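PDB 3KN3: putative periplasmic protein from Wolinella succinogenes, which has been seen to bind glutathione and is probably a periplasmic solute-binding protein, perhaps of a tungstate-type ABC transporter. Local coordinates for residues 29-34 with 231-236; 96-101 with 191-196; 108-113 with 132-137. All coordinates share one frame; numbering follows the deposited sequence.

Interaction 1 lies in one lobe of the binding protein fold and interactions 2 and 3 in the other, with about 15 Å between nearest atoms of interactions 1 and 2. Interaction 1 is a small, partly buried and mainly polar contact between two helices from far apart in the chain. Interactions 2 and 3 are buried and touch each other through helices 93-98 and 103-113, which are consecutive in the chain. Phe98 packs on Leu109 and Ile110, and Lys97 NZ forms a 2.7 Å salt bridge with Glu113 OE1. Interaction 2 joins a helix end to an edge strand, apolar and bridged by one water; interaction 3 joins two helices, with a lysine-to-carbonyl bond at its exposed margin.

Interaction 1 (29-34 with 231-236); sequences KKDTGV and EKMQAE
Asp31 and Lys232 reach toward each other from opposite directions and make the polar link between helix 20-32 and helix 231-238. The backbones stay well apart, with 10.6 Å between the CA atoms of Asp31 and Met233, and the two segments bury just 92 Å² in all, so side chains alone span the gap. Lys29 opens the segment 29-34: its carbonyl oxygen accepts Gly33 N at 2.9 Å, closing the turn that carries Asp31, while its NZ turns to a salt bridge with Asp35. Asp31 follows. Its CG lies anti to the carbonyl carbon (chi1 -73°), which sends the carboxylate out from the helix to meet the ammonium group. Lys232 answers with CG anti to its own backbone N (180°) and a chain extended beyond that point, so that NZ arrives 2.9 Å from Asp31 OD1. As modelled, OD1 is the nearer oxygen, with OD2 of Asp31 3.4 Å from Lys232 NZ; because OD1 is crowded against the methyl end of the selenomethionine Met233, that preference is uncertain. Gly33 then leaves the helix with a positive phi of 76°, a conformation that favours glycine, and the chain passes on toward strand 35-41. In the model Trp227 NE1 also donates to Asp31 OD1, and the Met233 side chain touches Trp227 as well. The aspartate therefore appears to tie the end of helix 20-32 to both C-terminal helices, 218-229 and 231-238, on the outside of the lobe built round strands 6-12, 35-41 and 57-60.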
loop_
_atom_site.group_PDB
_atom_site.type_symbol
_atom_site.label_atom_id
_atom_site.label_comp_id
_atom_site.label_asym_id
_atom_site.label_seq_id
_atom_site.Cartn_x
_atom_site.Cartn_y
_atom_site.Cartn_z
ATOM N N LYS A 29 -8.127 -2.911 -21.433
ATOM C CA LYS A 29 -8.034 -3.225 -22.846
ATOM C C LYS A 29 -9.379 -3.715 -23.359
ATOM O O LYS A 29 -9.800 -3.362 -24.449
ATOM C CB LYS A 29 -6.975 -4.300 -23.072
ATOM C CG LYS A 29 -6.741 -4.618 -24.537
ATOM C CD LYS A 29 -6.398 -3.358 -25.310
ATOM C CE LYS A 29 -6.363 -3.630 -26.795
ATOM N NZ LYS A 29 -5.290 -4.591 -27.120
ATOM N N LYS A 30 -10.050 -4.526 -22.546
ATOM C CA LYS A 30 -11.363 -5.063 -22.872
ATOM C C LYS A 30 -12.456 -3.990 -22.943
ATOM O O LYS A 30 -13.307 -4.027 -23.826
ATOM C CB LYS A 30 -11.749 -6.146 -21.860
ATOM C CG LYS A 30 -13.240 -6.441 -21.758
ATOM C CD LYS A 30 -13.494 -7.939 -21.708
ATOM C CE LYS A 30 -13.535 -8.523 -23.123
ATOM N NZ LYS A 30 -13.039 -9.932 -23.200
ATOM N N ASP A 31 -12.433 -3.031 -22.025
ATOM C CA ASP A 31 -13.498 -2.035 -21.984
ATOM C C ASP A 31 -13.302 -0.915 -22.975
ATOM O O ASP A 31 -14.250 -0.205 -23.311
ATOM C CB ASP A 31 -13.628 -1.428 -20.590
ATOM C CG ASP A 31 -14.248 -2.380 -19.600
ATOM O OD1 ASP A 31 -14.386 -1.999 -18.423
ATOM O OD2 ASP A 31 -14.595 -3.511 -19.998
ATOM N N THR A 32 -12.082 -0.779 -23.473
ATOM C CA THR A 32 -11.641 0.511 -23.956
ATOM C C THR A 32 -10.812 0.445 -25.232
ATOM O O THR A 32 -10.719 1.422 -25.968
ATOM C CB THR A 32 -10.869 1.197 -22.806
ATOM O OG1 THR A 32 -11.379 2.512 -22.598
ATOM C CG2 THR A 32 -9.386 1.240 -23.067
ATOM N N GLY A 33 -10.232 -0.723 -25.507
ATOM C CA GLY A 33 -9.313 -0.900 -26.628
ATOM C C GLY A 33 -7.912 -0.324 -26.416
ATOM O O GLY A 33 -7.071 -0.415 -27.300
ATOM N N VAL A 34 -7.650 0.265 -25.252
ATOM C CA VAL A 34 -6.346 0.869 -24.981
ATOM C C VAL A 34 -5.392 -0.077 -24.244
ATOM O O VAL A 34 -5.779 -0.719 -23.266
ATOM C CB VAL A 34 -6.469 2.138 -24.127
ATOM C CG1 VAL A 34 -5.075 2.623 -23.678
ATOM C CG2 VAL A 34 -7.247 3.235 -24.861
ATOM N N GLU A 231 -18.212 3.514 -11.155
ATOM C CA GLU A 231 -18.819 2.611 -10.181
ATOM C C GLU A 231 -18.522 1.146 -10.503
ATOM O O GLU A 231 -18.106 0.373 -9.625
ATOM C CB GLU A 231 -20.330 2.851 -10.062
ATOM C CG GLU A 231 -20.930 2.256 -8.793
ATOM C CD GLU A 231 -20.077 2.546 -7.557
ATOM O OE1 GLU A 231 -19.944 3.735 -7.184
ATOM O OE2 GLU A 231 -19.536 1.585 -6.962
ATOM N N LYS A 232 -18.713 0.773 -11.766
ATOM C CA LYS A 232 -18.460 -0.598 -12.170
ATOM C C LYS A 232 -17.089 -1.060 -11.679
ATOM O O LYS A 232 -16.951 -2.146 -11.121
ATOM C CB LYS A 232 -18.557 -0.745 -13.686
ATOM C CG LYS A 232 -18.296 -2.166 -14.169
ATOM C CD LYS A 232 -17.698 -2.179 -15.563
ATOM C CE LYS A 232 -17.183 -3.560 -15.913
ATOM N NZ LYS A 232 -16.528 -3.576 -17.248
HETATM N N MSE A 233 -16.082 -0.218 -11.880
HETATM C CA MSE A 233 -14.712 -0.557 -11.515
HETATM C C MSE A 233 -14.421 -0.323 -10.035
HETATM O O MSE A 233 -13.646 -1.055 -9.426
HETATM C CB MSE A 233 -13.715 0.207 -12.395
HETATM C CG MSE A 233 -13.725 -0.256 -13.844
HETATM SE SE MSE A 233 -13.326 -2.171 -13.973
HETATM C CE MSE A 233 -13.925 -2.518 -15.788
ATOM N N GLN A 234 -15.031 0.703 -9.462
ATOM C CA GLN A 234 -15.016 0.852 -8.015
ATOM C C GLN A 234 -15.482 -0.456 -7.370
ATOM O O GLN A 234 -14.739 -1.094 -6.624
ATOM C CB GLN A 234 -15.901 2.028 -7.586
ATOM C CG GLN A 234 -15.225 3.377 -7.777
ATOM C CD GLN A 234 -13.864 3.425 -7.097
ATOM O OE1 GLN A 234 -13.774 3.452 -5.868
ATOM N NE2 GLN A 234 -12.799 3.422 -7.891
ATOM N N ALA A 235 -16.703 -0.869 -7.694
ATOM C CA ALA A 235 -17.256 -2.118 -7.175
ATOM C C ALA A 235 -16.437 -3.342 -7.598
ATOM O O ALA A 235 -16.295 -4.303 -6.844
ATOM C CB ALA A 235 -18.704 -2.274 -7.614
ATOM N N GLU A 236 -15.903 -3.309 -8.809
ATOM C CA GLU A 236 -15.129 -4.429 -9.309
ATOM C C GLU A 236 -13.841 -4.572 -8.519
ATOM O O GLU A 236 -13.469 -5.670 -8.123
ATOM C CB GLU A 236 -14.825 -4.224 -10.787
ATOM C CG GLU A 236 -14.325 -5.455 -11.496
ATOM C CD GLU A 236 -14.632 -5.422 -12.987
ATOM O OE1 GLU A 236 -15.795 -5.109 -13.351
ATOM O OE2 GLU A 236 -13.711 -5.713 -13.789
#

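Interaction 2 (96-101 with 191-196)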
loop_
_atom_site.group_PDB
_atom_site.type_symbol
_atom_site.label_atom_id
_atom_site.label_comp_id
_atom_site.label_asym_id
_atom_site.label_seq_id
_atom_site.Cartn_x
_atom_site.Cartn_y
_atom_site.Cartn_z
ATOM N N GLN A 96 -8.634 -14.263 19.634
ATOM C CA GLN A 96 -9.657 -14.012 20.648
ATOM C C GLN A 96 -9.445 -12.691 21.375
ATOM O O GLN A 96 -10.392 -11.957 21.629
ATOM C CB GLN A 96 -9.711 -15.156 21.662
ATOM C CG GLN A 96 -10.405 -16.376 21.131
ATOM C CD GLN A 96 -11.656 -16.010 20.365
ATOM O OE1 GLN A 96 -11.732 -16.214 19.154
ATOM N NE2 GLN A 96 -12.633 -15.436 21.061
ATOM N N LYS A 97 -8.192 -12.387 21.681
ATOM C CA LYS A 97 -7.829 -11.194 22.444
ATOM C C LYS A 97 -8.429 -9.867 21.947
ATOM O O LYS A 97 -8.789 -9.008 22.757
ATOM C CB LYS A 97 -6.304 -11.070 22.504
ATOM C CG LYS A 97 -5.809 -10.114 23.567
ATOM C CD LYS A 97 -4.294 -10.074 23.563
ATOM C CE LYS A 97 -3.749 -9.513 24.863
ATOM N NZ LYS A 97 -4.034 -10.402 26.020
ATOM N N PHE A 98 -8.517 -9.710 20.624
ATOM C CA PHE A 98 -8.918 -8.449 20.005
ATOM C C PHE A 98 -10.285 -8.494 19.330
ATOM O O PHE A 98 -10.710 -7.509 18.726
ATOM C CB PHE A 98 -7.876 -8.002 18.981
ATOM C CG PHE A 98 -6.510 -7.772 19.567
ATOM C CD1 PHE A 98 -5.390 -8.405 19.031
ATOM C CD2 PHE A 98 -6.340 -6.931 20.659
ATOM C CE1 PHE A 98 -4.123 -8.193 19.574
ATOM C CE2 PHE A 98 -5.074 -6.720 21.206
ATOM C CZ PHE A 98 -3.966 -7.348 20.660
ATOM N N THR A 99 -10.986 -9.618 19.429
ATOM C CA THR A 99 -12.250 -9.742 18.705
ATOM C C THR A 99 -13.207 -8.570 19.004
ATOM O O THR A 99 -13.401 -8.175 20.159
ATOM C CB THR A 99 -12.946 -11.090 18.965
ATOM O OG1 THR A 99 -13.202 -11.221 20.361
ATOM C CG2 THR A 99 -12.060 -12.242 18.515
ATOM N N GLY A 100 -13.780 -8.002 17.945
ATOM C CA GLY A 100 -14.689 -6.885 18.093
ATOM C C GLY A 100 -14.001 -5.538 18.213
ATOM O O GLY A 100 -14.657 -4.510 18.168
HETATM N N MSE A 101 -12.679 -5.524 18.355
HETATM C CA MSE A 101 -11.999 -4.257 18.610
HETATM C C MSE A 101 -11.553 -3.487 17.373
HETATM O O MSE A 101 -11.288 -4.060 16.323
HETATM C CB MSE A 101 -10.829 -4.469 19.540
HETATM C CG MSE A 101 -11.239 -4.869 20.934
HETATM SE SE MSE A 101 -9.627 -4.986 22.055
HETATM C CE MSE A 101 -10.346 -6.032 23.544
ATOM N N ILE A 191 -3.913 -13.935 10.950
ATOM C CA ILE A 191 -4.520 -12.602 11.007
ATOM C C ILE A 191 -5.309 -12.451 12.283
ATOM O O ILE A 191 -6.167 -13.276 12.613
ATOM C CB ILE A 191 -5.457 -12.285 9.843
ATOM C CG1 ILE A 191 -4.675 -12.188 8.537
ATOM C CG2 ILE A 191 -6.187 -10.957 10.110
ATOM C CD1 ILE A 191 -5.534 -11.811 7.369
ATOM N N VAL A 192 -5.025 -11.363 12.977
ATOM C CA VAL A 192 -5.445 -11.180 14.351
ATOM C C VAL A 192 -6.258 -9.892 14.415
ATOM O O VAL A 192 -6.960 -9.632 15.382
ATOM C CB VAL A 192 -4.180 -11.141 15.264
ATOM C CG1 VAL A 192 -4.156 -9.926 16.159
ATOM C CG2 VAL A 192 -4.036 -12.444 16.049
ATOM N N LEU A 193 -6.187 -9.105 13.344
ATOM C CA LEU A 193 -6.959 -7.878 13.263
ATOM C C LEU A 193 -6.953 -7.301 11.842
ATOM O O LEU A 193 -5.897 -7.158 11.237
ATOM C CB LEU A 193 -6.410 -6.870 14.269
ATOM C CG LEU A 193 -7.303 -5.697 14.655
ATOM C CD1 LEU A 193 -6.869 -5.130 15.983
ATOM C CD2 LEU A 193 -7.231 -4.649 13.575
ATOM N N GLU A 194 -8.133 -6.967 11.316
ATOM C CA GLU A 194 -8.260 -6.485 9.942
ATOM C C GLU A 194 -9.551 -5.685 9.735
ATOM O O GLU A 194 -10.458 -5.750 10.547
ATOM C CB GLU A 194 -8.217 -7.671 8.969
ATOM C CG GLU A 194 -9.331 -8.701 9.196
ATOM C CD GLU A 194 -9.307 -9.875 8.202
ATOM O OE1 GLU A 194 -9.643 -11.007 8.611
ATOM O OE2 GLU A 194 -8.962 -9.678 7.019
ATOM N N GLY A 195 -9.622 -4.921 8.650
ATOM C CA GLY A 195 -10.856 -4.254 8.258
ATOM C C GLY A 195 -10.989 -2.797 8.654
ATOM O O GLY A 195 -11.612 -2.010 7.956
ATOM N N ASP A 196 -10.419 -2.435 9.791
ATOM C CA ASP A 196 -10.434 -1.049 10.231
ATOM C C ASP A 196 -10.022 -0.128 9.051
ATOM O O ASP A 196 -9.107 -0.454 8.296
ATOM C CB ASP A 196 -9.504 -0.923 11.444
ATOM C CG ASP A 196 -9.816 0.285 12.311
ATOM O OD1 ASP A 196 -9.902 1.413 11.766
ATOM O OD2 ASP A 196 -9.956 0.113 13.545
HETATM O O HOH W 1 -11.198 -4.907 13.252
#
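Gln96 O, at the end of the helix that sets Phe98 against Val192, is gripped twice by Thr99: by its backbone N at 3.3 Å and by its OG1 at 3.2 Å. Both donors come from the same face of the carbonyl plane, OG1 tilted 20° from it, and together they finish the weakly bonded end of helix 93-98. A type II turn follows from Phe98 to Met101, closed by Met101 N to Phe98 O at 2.8 Å, with Gly100 at the position where a positive phi is needed. From the first residue of this turn the Phe98 side chain leans toward strand 190-193. Its CG sits anti to the carbonyl carbon (chi1 -60°), which brings the ring rim to the strand: CD1 of Phe98 lies 3.5 Å from CG1 of Val192, a methyl that meets the ring at its edge, near its plane. Leu193 approaches the root of the same side chain, its CD1 4.3 Å from Phe98 CB. Val192 and Leu193 both face Ile88 in a classic beta bulge at the edge of the sheet, so two successive residues offer methyl groups to the phenylalanine. Farther along, one water donates to Met101 O at 3.2 Å and to Glu194 O at 2.9 Å, joining the two backbones where no direct hydrogen bond connects the segments. Ala106 of helix 103-113 packs on both Phe98 and Leu193. The direct contact is thus apolar and rests on burial of the Phe98, Val192 and Leu193 side chains, whereas the carbonyls of Met101 and Glu194 are linked by a single water.

Interaction 3 (108-113 with 132-137); sequences KLIEKE and EVWKEA
Lys108 and Ala137 mark the closest approach of two helical backbones, their CA atoms 7.2 Å apart. Each segment keeps regular helical bonding, as in Lys112 N to Lys108 O at 2.9 Å, and Ala137 stands in the final turn of helix 125-138. Its carbonyl oxygen takes a hydrogen bond from Lys108 NZ at 3.1 Å. The ammonium arrives almost straight on, with a C=O to donor angle of 165°, after the lysine chain has bent at chi2 to swing its end across. A positive charge placed on a carbonyl at the C-terminal end of a helix probably also gains from the helix dipole. Deeper in, Ile110 and Trp134 meet at about a right angle. The isoleucine branch that touches is CG2, which stands anti to the backbone N; it lies in the plane of the indole, at its edge, 3.9 Å from CH2. Trp134 holds CG anti to the carbonyl carbon (chi1 -77°), which lays its six-membered ring out toward helix 103-113 to span the wider separation there, while small Ala137 sits where the helices are near. The aromatic cluster widens: Phe117 of strand 117-119 and Tyr148 of strand 148-150 make edge-to-face contacts with Trp134, and Phe107 meets it at about 35°. Helices 103-113 and 125-138 pack together over that part of the five-stranded sheet, with the Trp134 side chain about 10 Å from those of Arg120, just after strand 117-119, and Thr126, in the first turn of helix 125-138, residues seen to bind glutathione, which this chain lacks.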
loop_
_atom_site.group_PDB
_atom_site.type_symbol
_atom_site.label_atom_id
_atom_site.label_comp_id
_atom_site.label_asym_id
_atom_site.label_seq_id
_atom_site.Cartn_x
_atom_site.Cartn_y
_atom_site.Cartn_z
ATOM N N LYS A 108 -4.005 0.297 22.057
ATOM C CA LYS A 108 -4.071 0.695 23.467
ATOM C C LYS A 108 -3.878 -0.508 24.377
ATOM O O LYS A 108 -3.185 -0.424 25.387
ATOM C CB LYS A 108 -5.412 1.364 23.781
ATOM C CG LYS A 108 -5.357 2.884 23.775
ATOM C CD LYS A 108 -6.587 3.514 23.119
ATOM C CE LYS A 108 -6.412 5.028 22.950
ATOM N NZ LYS A 108 -7.256 5.595 21.846
ATOM N N LEU A 109 -4.506 -1.623 24.013
ATOM C CA LEU A 109 -4.421 -2.837 24.800
ATOM C C LEU A 109 -3.001 -3.389 24.775
ATOM O O LEU A 109 -2.476 -3.831 25.787
ATOM C CB LEU A 109 -5.392 -3.892 24.262
ATOM C CG LEU A 109 -5.502 -5.145 25.140
ATOM C CD1 LEU A 109 -5.822 -4.744 26.579
ATOM C CD2 LEU A 109 -6.551 -6.121 24.592
ATOM N N ILE A 110 -2.407 -3.376 23.593
ATOM C CA ILE A 110 -1.037 -3.799 23.392
ATOM C C ILE A 110 -0.108 -3.009 24.305
ATOM O O ILE A 110 0.745 -3.578 24.982
ATOM C CB ILE A 110 -0.624 -3.621 21.915
ATOM C CG1 ILE A 110 -1.236 -4.730 21.064
ATOM C CG2 ILE A 110 0.872 -3.634 21.763
ATOM C CD1 ILE A 110 -1.199 -4.457 19.571
ATOM N N GLU A 111 -0.296 -1.698 24.342
ATOM C CA GLU A 111 0.498 -0.870 25.229
ATOM C C GLU A 111 0.257 -1.213 26.696
ATOM O O GLU A 111 1.199 -1.473 27.450
ATOM C CB GLU A 111 0.205 0.602 24.986
ATOM C CG GLU A 111 1.151 1.507 25.721
ATOM C CD GLU A 111 0.838 2.956 25.497
ATOM O OE1 GLU A 111 -0.368 3.292 25.478
ATOM O OE2 GLU A 111 1.789 3.757 25.341
ATOM N N LYS A 112 -1.010 -1.206 27.093
ATOM C CA LYS A 112 -1.400 -1.523 28.465
ATOM C C LYS A 112 -0.790 -2.845 28.943
ATOM O O LYS A 112 -0.123 -2.895 29.975
ATOM C CB LYS A 112 -2.934 -1.530 28.604
ATOM C CG LYS A 112 -3.461 -1.916 29.989
ATOM C CD LYS A 112 -4.857 -1.328 30.249
ATOM C CE LYS A 112 -5.947 -2.399 30.353
ATOM N NZ LYS A 112 -6.025 -3.035 31.699
ATOM N N GLU A 113 -1.004 -3.912 28.186
ATOM C CA GLU A 113 -0.483 -5.214 28.585
ATOM C C GLU A 113 0.981 -5.394 28.201
ATOM O O GLU A 113 1.601 -6.394 28.552
ATOM C CB GLU A 113 -1.346 -6.334 28.006
ATOM C CG GLU A 113 -2.782 -6.283 28.494
ATOM C CD GLU A 113 -3.576 -7.488 28.066
ATOM O OE1 GLU A 113 -3.018 -8.324 27.332
ATOM O OE2 GLU A 113 -4.755 -7.604 28.461
ATOM N N GLU A 132 2.137 5.747 11.212
ATOM C CA GLU A 132 0.900 6.511 11.126
ATOM C C GLU A 132 -0.200 5.882 11.983
ATOM O O GLU A 132 -0.944 6.579 12.672
ATOM C CB GLU A 132 0.440 6.633 9.676
ATOM C CG GLU A 132 0.326 8.070 9.173
ATOM C CD GLU A 132 -0.851 8.846 9.780
ATOM O OE1 GLU A 132 -1.535 9.567 9.017
ATOM O OE2 GLU A 132 -1.094 8.747 11.006
ATOM N N VAL A 133 -0.301 4.560 11.948
ATOM C CA VAL A 133 -1.329 3.887 12.730
ATOM C C VAL A 133 -1.191 4.106 14.253
ATOM O O VAL A 133 -2.208 4.331 14.928
ATOM C CB VAL A 133 -1.396 2.394 12.385
ATOM C CG1 VAL A 133 -2.454 1.694 13.231
ATOM C CG2 VAL A 133 -1.673 2.211 10.883
ATOM N N TRP A 134 0.043 4.035 14.782
ATOM C CA TRP A 134 0.304 4.277 16.214
ATOM C C TRP A 134 -0.034 5.710 16.590
ATOM O O TRP A 134 -0.585 5.976 17.645
ATOM C CB TRP A 134 1.775 3.988 16.605
ATOM C CG TRP A 134 2.069 2.538 16.739
ATOM C CD1 TRP A 134 2.760 1.756 15.861
ATOM C CD2 TRP A 134 1.648 1.672 17.800
ATOM N NE1 TRP A 134 2.793 0.459 16.307
ATOM C CE2 TRP A 134 2.121 0.381 17.497
ATOM C CE3 TRP A 134 0.926 1.865 18.978
ATOM C CZ2 TRP A 134 1.892 -0.707 18.327
ATOM C CZ3 TRP A 134 0.700 0.789 19.797
ATOM C CH2 TRP A 134 1.177 -0.483 19.471
ATOM N N LYS A 135 0.332 6.631 15.715
ATOM C CA LYS A 135 0.035 8.041 15.900
ATOM C C LYS A 135 -1.474 8.270 16.031
ATOM O O LYS A 135 -1.923 8.945 16.955
ATOM C CB LYS A 135 0.595 8.824 14.716
ATOM C CG LYS A 135 0.901 10.267 14.987
ATOM C CD LYS A 135 2.148 10.660 14.213
ATOM C CE LYS A 135 2.111 10.125 12.777
ATOM N NZ LYS A 135 3.394 10.383 12.045
ATOM N N GLU A 136 -2.248 7.689 15.111
ATOM C CA GLU A 136 -3.707 7.782 15.160
ATOM C C GLU A 136 -4.268 7.119 16.414
ATOM O O GLU A 136 -5.249 7.586 16.987
ATOM C CB GLU A 136 -4.348 7.147 13.922
ATOM C CG GLU A 136 -4.087 7.869 12.602
ATOM C CD GLU A 136 -4.891 7.282 11.432
ATOM O OE1 GLU A 136 -6.067 6.898 11.642
ATOM O OE2 GLU A 136 -4.349 7.210 10.301
ATOM N N ALA A 137 -3.635 6.034 16.847
ATOM C CA ALA A 137 -4.179 5.235 17.934
ATOM C C ALA A 137 -3.826 5.779 19.312
ATOM O O ALA A 137 -4.674 5.810 20.206
ATOM C CB ALA A 137 -3.723 3.775 17.804
#